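PDB 1EWQ: DNA mismatch repair protein MUTS from Thermus aquaticus, which recognises mismatched base pairs in DNA as a dimer and has a weak ATPase activity, serving the first step of mismatch repair. Local coordinates for residues T582-F592 and F724-A733; A653-V664 and L684-T695. All blocks are in the same frame, centred on the assembly; numbering follows the deposited sequence.

Contact 1 (T582-F592 and F724-A733); sequences TGPNMAGKSTF and FYHQVLPGPA. With SO4 (sulfate ion), chain E.
Phe724 lies against the P-loop, where Met586 spans one face of its ring. The CB of Met586 sits almost on the ring normal, 4.1 Å from the centroid of Phe724, a CH-pi contact. With CG anti to the carbonyl carbon (chi1 -63°) and a bend at chi3, the chain runs outward and then folds back, bringing Met586 CE to 3.3 Å from Phe724 CZ and SE into an oblique Met-aromatic contact with the ring. The long, flexible chain of methionine, here with selenium in place of sulfur, suits such wrapping. Pro584 CG meets the same ring at its edge.

Further on, the His726 ring receives the peptide between Ala587 and Gly588 over one face. Gly588 fits here because its phi is positive and a CB would collide with His726 ND1. A water lies 2.8 Å from Ala587 O and 2.7 Å from His726 O.

Val728 presses CG2 over the centre of the Phe592 ring, 3.7 Å from the centroid. Phe592 CG, anti to its own nitrogen (chi1 -178°), carries the ring out from the first helical turn to meet this methyl. Were Phe592 cut back to an alanine, the Val728 methyls would probably lose the ring they press on, leaving a gap between helix and strand. At the far end, Ala733 N donates to Thr582 OG1 (3.0 Å).

The loop fits a Walker A motif, consistent with its predicted ATP site: a sulfate accepts bonds from Met586 N (2.8 Å to O2, 175°), Ser590 N and Ser590 OG, while Lys589 NZ bonds to Gly583 O. Strand 708-716 lies between strands 578-582 and 723-730 in the sheet, helix 589-603 leaves the loop, and Val741 of helix 738-744 touches both Met586 and Phe724.

Contact 2 (A653-V664 and L684-T695); sequences ATENSLVLLDEV and LHERRAYTLFAT
Tyr690 N donates to Ser657 O (2.8 Å), opening a parallel pairing of the two strands. Val659 is held through both its N and its O, the N giving to Tyr690 O and the O taking Leu692 N. Leu661 repeats this with Leu692 O and Ala694 N, and Glu663 N closes the series on Ala694 O. Five of these six donors approach nearly along the C=O axis, Val659 N being the exception.

Before the strands, Arg687 bends at chi2 and chi3 to place NH1 2.6 Å from Ala653 O, close to its guanidinium plane; NH1 also bonds to Leu650 O. An arginine ending helix 670-687 suits the place, its N-H groups serving both carbonyls where helix 638-652 stops. Thr654 N is taken by Ser657 OG, which also bonds to Asp620, and a long salt bridge joins Glu655 OE2 to Arg688 NH1 (3.9 Å). At the other end a water donates to Val664 O and bonds to Thr695 OG1, which also hydrogen-bonds with Tyr697 N.

On the face that carries Val659, Leu661 CD1 meets Leu684 CD1 tip to tip at 3.5 Å, and Leu661 CB lies over a Phe693 face, toward its rim.

The pairing closes a beta-alpha-beta crossover through helix 670-687. Strand 621-625 flanks strand 657-662, while helix 589-603 packs on Leu660 and Leu692, and helix 638-652 on Val659 and Leu684.

Overall arrangement
Both contacts belong to MutS domain V, a P-loop NTPase, and their centres lie about 18 Å apart on one mixed sheet. Of the four segments, those of contact 1 come first and last along the chain. Strands 657-662 and 690-694 are neighbours in the sheet, strand 578-582 follows 690-694, and strand 723-730 forms the edge beyond 708-716. The two contacts meet at the P-loop: Lys589 NZ comes 3.0 Å from Thr695 O, and Ser590 OG 3.3 Å from Asp662 OD2. The C-terminal ends of contact 2's strands thus border the predicted ATP site, with nearest atoms about 49 Å (contact 1) and about 52 Å (contact 2) from the bound DNA.

Contact 1 (T582-F592 and F724-A733)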
loop_
_atom_site.group_PDB
_atom_site.type_symbol
_atom_site.label_atom_id
_atom_site.label_comp_id
_atom_site.label_asym_id
_atom_site.label_seq_id
_atom_site.Cartn_x
_atom_site.Cartn_y
_atom_site.Cartn_z
ATOM N N THR C 582 -21.025 33.018 -11.798
ATOM C CA THR C 582 -21.291 32.327 -13.051
ATOM C C THR C 582 -20.020 32.263 -13.897
ATOM O O THR C 582 -19.000 32.839 -13.541
ATOM C CB THR C 582 -22.429 33.038 -13.839
ATOM O OG1 THR C 582 -22.256 34.459 -13.758
ATOM C CG2 THR C 582 -23.782 32.670 -13.260
ATOM N N GLY C 583 -20.086 31.549 -15.013
ATOM C CA GLY C 583 -18.928 31.418 -15.874
ATOM C C GLY C 583 -18.569 29.951 -16.032
ATOM O O GLY C 583 -19.065 29.108 -15.284
ATOM N N PRO C 584 -17.693 29.613 -16.987
ATOM C CA PRO C 584 -17.284 28.230 -17.230
ATOM C C PRO C 584 -16.361 27.665 -16.178
ATOM O O PRO C 584 -15.781 28.395 -15.379
ATOM C CB PRO C 584 -16.586 28.322 -18.573
ATOM C CG PRO C 584 -15.883 29.635 -18.452
ATOM C CD PRO C 584 -16.964 30.533 -17.879
ATOM N N ASN C 585 -16.235 26.348 -16.188
ATOM C CA ASN C 585 -15.336 25.661 -15.282
ATOM C C ASN C 585 -13.929 25.835 -15.875
ATOM O O ASN C 585 -13.780 26.330 -16.992
ATOM C CB ASN C 585 -15.711 24.180 -15.208
ATOM C CG ASN C 585 -17.074 23.961 -14.585
ATOM O OD1 ASN C 585 -17.265 24.199 -13.390
ATOM N ND2 ASN C 585 -18.028 23.505 -15.389
HETATM N N MSE C 586 -12.906 25.436 -15.129
HETATM C CA MSE C 586 -11.524 25.566 -15.587
HETATM C C MSE C 586 -11.052 27.021 -15.558
HETATM O O MSE C 586 -10.006 27.348 -16.106
HETATM C CB MSE C 586 -11.362 25.004 -17.008
HETATM C CG MSE C 586 -11.640 23.510 -17.130
HETATM SE SE MSE C 586 -11.375 22.852 -18.942
HETATM C CE MSE C 586 -12.965 23.587 -19.723
ATOM N N ALA C 587 -11.830 27.892 -14.928
ATOM C CA ALA C 587 -11.462 29.298 -14.821
ATOM C C ALA C 587 -11.245 29.683 -13.360
ATOM O O ALA C 587 -11.333 30.855 -13.003
ATOM C CB ALA C 587 -12.542 30.174 -15.439
ATOM N N GLY C 588 -10.994 28.681 -12.518
ATOM C CA GLY C 588 -10.728 28.923 -11.108
ATOM C C GLY C 588 -11.870 29.314 -10.180
ATOM O O GLY C 588 -11.623 29.947 -9.154
ATOM N N LYS C 589 -13.106 28.940 -10.504
ATOM C CA LYS C 589 -14.223 29.300 -9.636
ATOM C C LYS C 589 -14.112 28.563 -8.310
ATOM O O LYS C 589 -14.247 29.168 -7.242
ATOM C CB LYS C 589 -15.585 28.997 -10.298
ATOM C CG LYS C 589 -15.829 29.782 -11.592
ATOM C CD LYS C 589 -17.319 30.009 -11.906
ATOM C CE LYS C 589 -18.061 28.711 -12.130
ATOM N NZ LYS C 589 -19.483 28.959 -12.487
ATOM N N SER C 590 -13.840 27.263 -8.375
ATOM C CA SER C 590 -13.729 26.458 -7.163
ATOM C C SER C 590 -12.579 26.882 -6.274
ATOM O O SER C 590 -12.709 26.907 -5.050
ATOM C CB SER C 590 -13.578 24.986 -7.510
ATOM O OG SER C 590 -14.805 24.500 -8.004
ATOM N N THR C 591 -11.452 27.195 -6.897
ATOM C CA THR C 591 -10.277 27.628 -6.167
ATOM C C THR C 591 -10.596 28.950 -5.472
ATOM O O THR C 591 -10.142 29.193 -4.358
ATOM C CB THR C 591 -9.076 27.803 -7.125
ATOM O OG1 THR C 591 -8.643 26.515 -7.571
ATOM C CG2 THR C 591 -7.917 28.494 -6.429
ATOM N N PHE C 592 -11.384 29.798 -6.137
ATOM C CA PHE C 592 -11.771 31.082 -5.567
ATOM C C PHE C 592 -12.584 30.849 -4.297
ATOM O O PHE C 592 -12.389 31.527 -3.290
ATOM C CB PHE C 592 -12.587 31.886 -6.577
ATOM C CG PHE C 592 -12.986 33.251 -6.090
ATOM C CD1 PHE C 592 -12.018 34.202 -5.770
ATOM C CD2 PHE C 592 -14.329 33.596 -5.971
ATOM C CE1 PHE C 592 -12.389 35.485 -5.340
ATOM C CE2 PHE C 592 -14.711 34.870 -5.543
ATOM C CZ PHE C 592 -13.738 35.819 -5.228
ATOM N N PHE C 724 -9.042 30.376 -20.894
ATOM C CA PHE C 724 -9.724 30.651 -19.631
ATOM C C PHE C 724 -8.989 31.658 -18.746
ATOM O O PHE C 724 -7.814 31.481 -18.427
ATOM C CB PHE C 724 -9.947 29.354 -18.845
ATOM C CG PHE C 724 -10.776 28.341 -19.577
ATOM C CD1 PHE C 724 -10.174 27.391 -20.392
ATOM C CD2 PHE C 724 -12.164 28.378 -19.502
ATOM C CE1 PHE C 724 -10.949 26.491 -21.130
ATOM C CE2 PHE C 724 -12.945 27.488 -20.232
ATOM C CZ PHE C 724 -12.340 26.544 -21.048
ATOM N N TYR C 725 -9.697 32.713 -18.357
ATOM C CA TYR C 725 -9.137 33.747 -17.497
ATOM C C TYR C 725 -9.611 33.558 -16.053
ATOM O O TYR C 725 -10.816 33.507 -15.778
ATOM C CB TYR C 725 -9.537 35.138 -18.000
ATOM C CG TYR C 725 -8.812 35.558 -19.257
ATOM C CD1 TYR C 725 -9.235 35.120 -20.517
ATOM C CD2 TYR C 725 -7.652 36.333 -19.181
ATOM C CE1 TYR C 725 -8.510 35.441 -21.670
ATOM C CE2 TYR C 725 -6.924 36.659 -20.323
ATOM C CZ TYR C 725 -7.351 36.208 -21.563
ATOM O OH TYR C 725 -6.599 36.497 -22.680
ATOM N N HIS C 726 -8.656 33.466 -15.137
ATOM C CA HIS C 726 -8.969 33.266 -13.733
ATOM C C HIS C 726 -9.300 34.532 -12.960
ATOM O O HIS C 726 -9.425 34.495 -11.737
ATOM C CB HIS C 726 -7.822 32.531 -13.047
ATOM C CG HIS C 726 -7.671 31.110 -13.490
ATOM N ND1 HIS C 726 -7.628 30.054 -12.603
ATOM C CD2 HIS C 726 -7.553 30.569 -14.724
ATOM C CE1 HIS C 726 -7.490 28.924 -13.273
ATOM N NE2 HIS C 726 -7.441 29.209 -14.563
ATOM N N GLN C 727 -9.438 35.655 -13.657
ATOM C CA GLN C 727 -9.786 36.896 -12.975
ATOM C C GLN C 727 -11.271 36.845 -12.615
ATOM O O GLN C 727 -12.117 36.532 -13.461
ATOM C CB GLN C 727 -9.532 38.121 -13.868
ATOM C CG GLN C 727 -8.062 38.510 -14.106
ATOM C CD GLN C 727 -7.321 37.555 -15.035
ATOM O OE1 GLN C 727 -7.901 36.994 -15.964
ATOM N NE2 GLN C 727 -6.026 37.381 -14.795
ATOM N N VAL C 728 -11.594 37.126 -11.363
ATOM C CA VAL C 728 -12.992 37.134 -10.963
ATOM C C VAL C 728 -13.515 38.528 -11.299
ATOM O O VAL C 728 -13.024 39.535 -10.790
ATOM C CB VAL C 728 -13.153 36.819 -9.466
ATOM C CG1 VAL C 728 -14.589 37.055 -9.030
ATOM C CG2 VAL C 728 -12.766 35.373 -9.215
ATOM N N LEU C 729 -14.514 38.565 -12.177
ATOM C CA LEU C 729 -15.094 39.807 -12.667
ATOM C C LEU C 729 -16.438 40.191 -12.053
ATOM O O LEU C 729 -17.188 39.340 -11.579
ATOM C CB LEU C 729 -15.255 39.712 -14.191
ATOM C CG LEU C 729 -14.056 39.200 -15.004
ATOM C CD1 LEU C 729 -14.479 38.923 -16.444
ATOM C CD2 LEU C 729 -12.925 40.226 -14.961
ATOM N N PRO C 730 -16.764 41.492 -12.071
ATOM C CA PRO C 730 -18.032 41.955 -11.511
ATOM C C PRO C 730 -19.201 41.605 -12.422
ATOM O O PRO C 730 -19.023 41.426 -13.624
ATOM C CB PRO C 730 -17.823 43.461 -11.395
ATOM C CG PRO C 730 -16.924 43.755 -12.554
ATOM C CD PRO C 730 -15.926 42.631 -12.485
ATOM N N GLY C 731 -20.389 41.507 -11.834
ATOM C CA GLY C 731 -21.582 41.197 -12.600
ATOM C C GLY C 731 -21.660 39.756 -13.052
ATOM O O GLY C 731 -20.719 38.988 -12.853
ATOM N N PRO C 732 -22.792 39.359 -13.658
ATOM C CA PRO C 732 -23.034 38.003 -14.157
ATOM C C PRO C 732 -22.328 37.758 -15.486
ATOM O O PRO C 732 -21.834 38.694 -16.113
ATOM C CB PRO C 732 -24.548 37.971 -14.309
ATOM C CG PRO C 732 -24.831 39.369 -14.778
ATOM C CD PRO C 732 -24.001 40.187 -13.815
ATOM N N ALA C 733 -22.270 36.501 -15.907
ATOM C CA ALA C 733 -21.646 36.180 -17.175
ATOM C C ALA C 733 -22.594 36.777 -18.205
ATOM O O ALA C 733 -23.791 36.895 -17.954
ATOM C CB ALA C 733 -21.544 34.673 -17.353
HETATM S S SO4 E . -13.974 24.972 -11.459
HETATM O O1 SO4 E . -14.465 23.873 -10.603
HETATM O O2 SO4 E . -13.251 24.393 -12.605
HETATM O O3 SO4 E . -15.104 25.772 -11.962
HETATM O O4 SO4 E . -13.055 25.844 -10.711
HETATM O O HOH W 1 -10.924 32.443 -10.719
#

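Contact 2 (A653-V664 and L684-T695)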
loop_
_atom_site.group_PDB
_atom_site.type_symbol
_atom_site.label_atom_id
_atom_site.label_comp_id
_atom_site.label_asym_id
_atom_site.label_seq_id
_atom_site.Cartn_x
_atom_site.Cartn_y
_atom_site.Cartn_z
ATOM N N ALA C 653 -26.190 26.042 9.270
ATOM C CA ALA C 653 -25.792 27.395 8.863
ATOM C C ALA C 653 -26.509 28.531 9.581
ATOM O O ALA C 653 -27.729 28.524 9.740
ATOM C CB ALA C 653 -25.970 27.560 7.369
ATOM N N THR C 654 -25.731 29.539 9.957
ATOM C CA THR C 654 -26.226 30.698 10.677
ATOM C C THR C 654 -25.895 31.992 9.916
ATOM O O THR C 654 -25.252 31.941 8.868
ATOM C CB THR C 654 -25.580 30.696 12.080
ATOM O OG1 THR C 654 -26.603 30.621 13.070
ATOM C CG2 THR C 654 -24.701 31.910 12.300
ATOM N N GLU C 655 -26.345 33.141 10.423
ATOM C CA GLU C 655 -26.060 34.424 9.777
ATOM C C GLU C 655 -24.568 34.740 9.843
ATOM O O GLU C 655 -24.088 35.661 9.182
ATOM C CB GLU C 655 -26.824 35.559 10.460
ATOM C CG GLU C 655 -26.586 35.623 11.973
ATOM C CD GLU C 655 -27.206 36.844 12.625
ATOM O OE1 GLU C 655 -27.410 36.806 13.857
ATOM O OE2 GLU C 655 -27.474 37.839 11.916
ATOM N N ASN C 656 -23.838 33.984 10.656
ATOM C CA ASN C 656 -22.405 34.196 10.792
ATOM C C ASN C 656 -21.624 33.071 10.130
ATOM O O ASN C 656 -20.430 32.894 10.375
ATOM C CB ASN C 656 -22.035 34.302 12.273
ATOM C CG ASN C 656 -22.721 35.474 12.945
ATOM O OD1 ASN C 656 -22.751 36.579 12.398
ATOM N ND2 ASN C 656 -23.279 35.245 14.127
ATOM N N SER C 657 -22.301 32.310 9.281
ATOM C CA SER C 657 -21.633 31.206 8.614
ATOM C C SER C 657 -21.134 31.554 7.233
ATOM O O SER C 657 -21.668 32.440 6.569
ATOM C CB SER C 657 -22.559 29.995 8.523
ATOM O OG SER C 657 -22.915 29.558 9.819
ATOM N N LEU C 658 -20.076 30.860 6.829
ATOM C CA LEU C 658 -19.501 31.019 5.497
ATOM C C LEU C 658 -19.931 29.742 4.819
ATOM O O LEU C 658 -19.533 28.658 5.244
ATOM C CB LEU C 658 -17.969 31.088 5.537
ATOM C CG LEU C 658 -17.271 31.051 4.157
ATOM C CD1 LEU C 658 -17.602 32.312 3.368
ATOM C CD2 LEU C 658 -15.748 30.924 4.317
ATOM N N VAL C 659 -20.767 29.866 3.795
ATOM C CA VAL C 659 -21.261 28.715 3.051
ATOM C C VAL C 659 -20.686 28.740 1.635
ATOM O O VAL C 659 -20.732 29.775 0.964
ATOM C CB VAL C 659 -22.808 28.747 2.975
ATOM C CG1 VAL C 659 -23.310 27.584 2.157
ATOM C CG2 VAL C 659 -23.414 28.729 4.406
ATOM N N LEU C 660 -20.152 27.607 1.181
ATOM C CA LEU C 660 -19.561 27.508 -0.154
ATOM C C LEU C 660 -20.282 26.454 -0.983
ATOM O O LEU C 660 -20.135 25.264 -0.729
ATOM C CB LEU C 660 -18.073 27.144 -0.058
ATOM C CG LEU C 660 -17.123 28.047 0.750
ATOM C CD1 LEU C 660 -15.681 27.525 0.594
ATOM C CD2 LEU C 660 -17.206 29.474 0.265
ATOM N N LEU C 661 -21.071 26.888 -1.965
ATOM C CA LEU C 661 -21.806 25.949 -2.805
ATOM C C LEU C 661 -21.225 25.911 -4.207
ATOM O O LEU C 661 -20.977 26.942 -4.829
ATOM C CB LEU C 661 -23.291 26.305 -2.858
ATOM C CG LEU C 661 -24.027 26.443 -1.517
ATOM C CD1 LEU C 661 -25.516 26.662 -1.792
ATOM C CD2 LEU C 661 -23.807 25.203 -0.651
ATOM N N ASP C 662 -21.024 24.693 -4.691
ATOM C CA ASP C 662 -20.432 24.439 -5.997
ATOM C C ASP C 662 -21.419 23.683 -6.883
ATOM O O ASP C 662 -21.545 22.463 -6.788
ATOM C CB ASP C 662 -19.148 23.624 -5.778
ATOM C CG ASP C 662 -18.427 23.267 -7.067
ATOM O OD1 ASP C 662 -18.164 22.053 -7.279
ATOM O OD2 ASP C 662 -18.107 24.185 -7.849
ATOM N N GLU C 663 -22.134 24.428 -7.725
ATOM C CA GLU C 663 -23.096 23.864 -8.670
ATOM C C GLU C 663 -24.236 23.034 -8.056
ATOM O O GLU C 663 -24.612 21.975 -8.573
ATOM C CB GLU C 663 -22.347 23.050 -9.736
ATOM C CG GLU C 663 -21.123 23.783 -10.317
ATOM C CD GLU C 663 -20.479 23.067 -11.500
ATOM O OE1 GLU C 663 -20.341 21.830 -11.453
ATOM O OE2 GLU C 663 -20.095 23.744 -12.475
ATOM N N VAL C 664 -24.791 23.518 -6.953
ATOM C CA VAL C 664 -25.909 22.838 -6.311
ATOM C C VAL C 664 -27.103 22.918 -7.271
ATOM O O VAL C 664 -27.444 24.002 -7.762
ATOM C CB VAL C 664 -26.240 23.508 -4.945
ATOM C CG1 VAL C 664 -27.632 23.118 -4.464
ATOM C CG2 VAL C 664 -25.209 23.076 -3.918
ATOM N N LEU C 684 -30.710 30.534 1.889
ATOM C CA LEU C 684 -29.419 30.982 2.394
ATOM C C LEU C 684 -29.382 32.506 2.409
ATOM O O LEU C 684 -28.706 33.111 3.238
ATOM C CB LEU C 684 -28.275 30.400 1.554
ATOM C CG LEU C 684 -27.934 28.960 1.950
ATOM C CD1 LEU C 684 -27.058 28.301 0.899
ATOM C CD2 LEU C 684 -27.241 28.976 3.307
ATOM N N HIS C 685 -30.118 33.120 1.485
ATOM C CA HIS C 685 -30.200 34.575 1.434
ATOM C C HIS C 685 -30.951 35.027 2.700
ATOM O O HIS C 685 -30.494 35.921 3.417
ATOM C CB HIS C 685 -30.955 35.023 0.182
ATOM C CG HIS C 685 -31.333 36.467 0.195
ATOM N ND1 HIS C 685 -30.494 37.465 -0.257
ATOM C CD2 HIS C 685 -32.454 37.088 0.632
ATOM C CE1 HIS C 685 -31.084 38.636 -0.103
ATOM N NE2 HIS C 685 -32.274 38.435 0.434
ATOM N N GLU C 686 -32.095 34.392 2.969
ATOM C CA GLU C 686 -32.899 34.690 4.159
ATOM C C GLU C 686 -32.055 34.447 5.415
ATOM O O GLU C 686 -32.129 35.199 6.385
ATOM C CB GLU C 686 -34.132 33.771 4.246
ATOM C CG GLU C 686 -35.149 33.885 3.127
ATOM C CD GLU C 686 -36.186 32.747 3.171
ATOM O OE1 GLU C 686 -36.804 32.551 4.249
ATOM O OE2 GLU C 686 -36.384 32.054 2.136
ATOM N N ARG C 687 -31.271 33.371 5.397
ATOM C CA ARG C 687 -30.421 33.031 6.537
ATOM C C ARG C 687 -29.409 34.139 6.819
ATOM O O ARG C 687 -28.959 34.299 7.949
ATOM C CB ARG C 687 -29.678 31.710 6.277
ATOM C CG ARG C 687 -28.966 31.136 7.500
ATOM C CD ARG C 687 -29.973 30.842 8.617
ATOM N NE ARG C 687 -31.064 29.996 8.141
ATOM C CZ ARG C 687 -30.992 28.673 8.014
ATOM N NH1 ARG C 687 -29.881 28.023 8.336
ATOM N NH2 ARG C 687 -32.034 27.998 7.547
ATOM N N ARG C 688 -29.070 34.899 5.783
ATOM C CA ARG C 688 -28.107 35.992 5.871
ATOM C C ARG C 688 -26.660 35.525 6.061
ATOM O O ARG C 688 -25.798 36.302 6.479
ATOM C CB ARG C 688 -28.481 36.978 6.986
ATOM C CG ARG C 688 -29.811 37.700 6.768
ATOM C CD ARG C 688 -30.098 38.734 7.867
ATOM N NE ARG C 688 -29.581 40.066 7.535
ATOM C CZ ARG C 688 -28.358 40.505 7.819
ATOM N NH1 ARG C 688 -27.496 39.721 8.455
ATOM N NH2 ARG C 688 -28.000 41.735 7.465
ATOM N N ALA C 689 -26.395 34.258 5.760
ATOM C CA ALA C 689 -25.035 33.741 5.873
ATOM C C ALA C 689 -24.239 34.331 4.707
ATOM O O ALA C 689 -24.821 34.889 3.778
ATOM C CB ALA C 689 -25.036 32.233 5.781
ATOM N N TYR C 690 -22.914 34.247 4.775
ATOM C CA TYR C 690 -22.078 34.739 3.690
ATOM C C TYR C 690 -21.964 33.531 2.765
ATOM O O TYR C 690 -21.259 32.560 3.072
ATOM C CB TYR C 690 -20.686 35.137 4.186
ATOM C CG TYR C 690 -20.643 36.232 5.233
ATOM C CD1 TYR C 690 -21.224 36.053 6.484
ATOM C CD2 TYR C 690 -19.955 37.428 4.988
ATOM C CE1 TYR C 690 -21.114 37.035 7.478
ATOM C CE2 TYR C 690 -19.839 38.413 5.966
ATOM C CZ TYR C 690 -20.417 38.213 7.209
ATOM O OH TYR C 690 -20.282 39.174 8.193
ATOM N N THR C 691 -22.656 33.598 1.636
ATOM C CA THR C 691 -22.671 32.496 0.702
ATOM C C THR C 691 -22.022 32.771 -0.662
ATOM O O THR C 691 -22.319 33.773 -1.316
ATOM C CB THR C 691 -24.136 32.029 0.458
ATOM O OG1 THR C 691 -24.758 31.677 1.701
ATOM C CG2 THR C 691 -24.165 30.840 -0.461
ATOM N N LEU C 692 -21.118 31.878 -1.066
ATOM C CA LEU C 692 -20.485 31.955 -2.383
ATOM C C LEU C 692 -21.088 30.747 -3.101
ATOM O O LEU C 692 -20.922 29.604 -2.669
ATOM C CB LEU C 692 -18.962 31.811 -2.306
ATOM C CG LEU C 692 -18.119 32.958 -1.747
ATOM C CD1 LEU C 692 -16.646 32.561 -1.785
ATOM C CD2 LEU C 692 -18.341 34.224 -2.567
ATOM N N PHE C 693 -21.795 31.004 -4.189
ATOM C CA PHE C 693 -22.464 29.947 -4.927
ATOM C C PHE C 693 -22.026 29.941 -6.379
ATOM O O PHE C 693 -22.503 30.757 -7.168
ATOM C CB PHE C 693 -23.983 30.167 -4.823
ATOM C CG PHE C 693 -24.824 29.050 -5.389
ATOM C CD1 PHE C 693 -26.191 28.993 -5.095
ATOM C CD2 PHE C 693 -24.275 28.063 -6.212
ATOM C CE1 PHE C 693 -26.993 27.977 -5.605
ATOM C CE2 PHE C 693 -25.075 27.036 -6.733
ATOM C CZ PHE C 693 -26.434 26.996 -6.426
ATOM N N ALA C 694 -21.111 29.028 -6.714
ATOM C CA ALA C 694 -20.619 28.874 -8.079
ATOM C C ALA C 694 -21.661 28.052 -8.826
ATOM O O ALA C 694 -22.035 26.960 -8.378
ATOM C CB ALA C 694 -19.283 28.139 -8.082
ATOM N N THR C 695 -22.119 28.557 -9.965
ATOM C CA THR C 695 -23.144 27.850 -10.735
ATOM C C THR C 695 -23.107 28.239 -12.206
ATOM O O THR C 695 -22.423 29.188 -12.582
ATOM C CB THR C 695 -24.560 28.165 -10.175
ATOM O OG1 THR C 695 -25.557 27.437 -10.907
ATOM C CG2 THR C 695 -24.851 29.652 -10.283
HETATM O O HOH W 2 -26.009 24.939 -9.936
#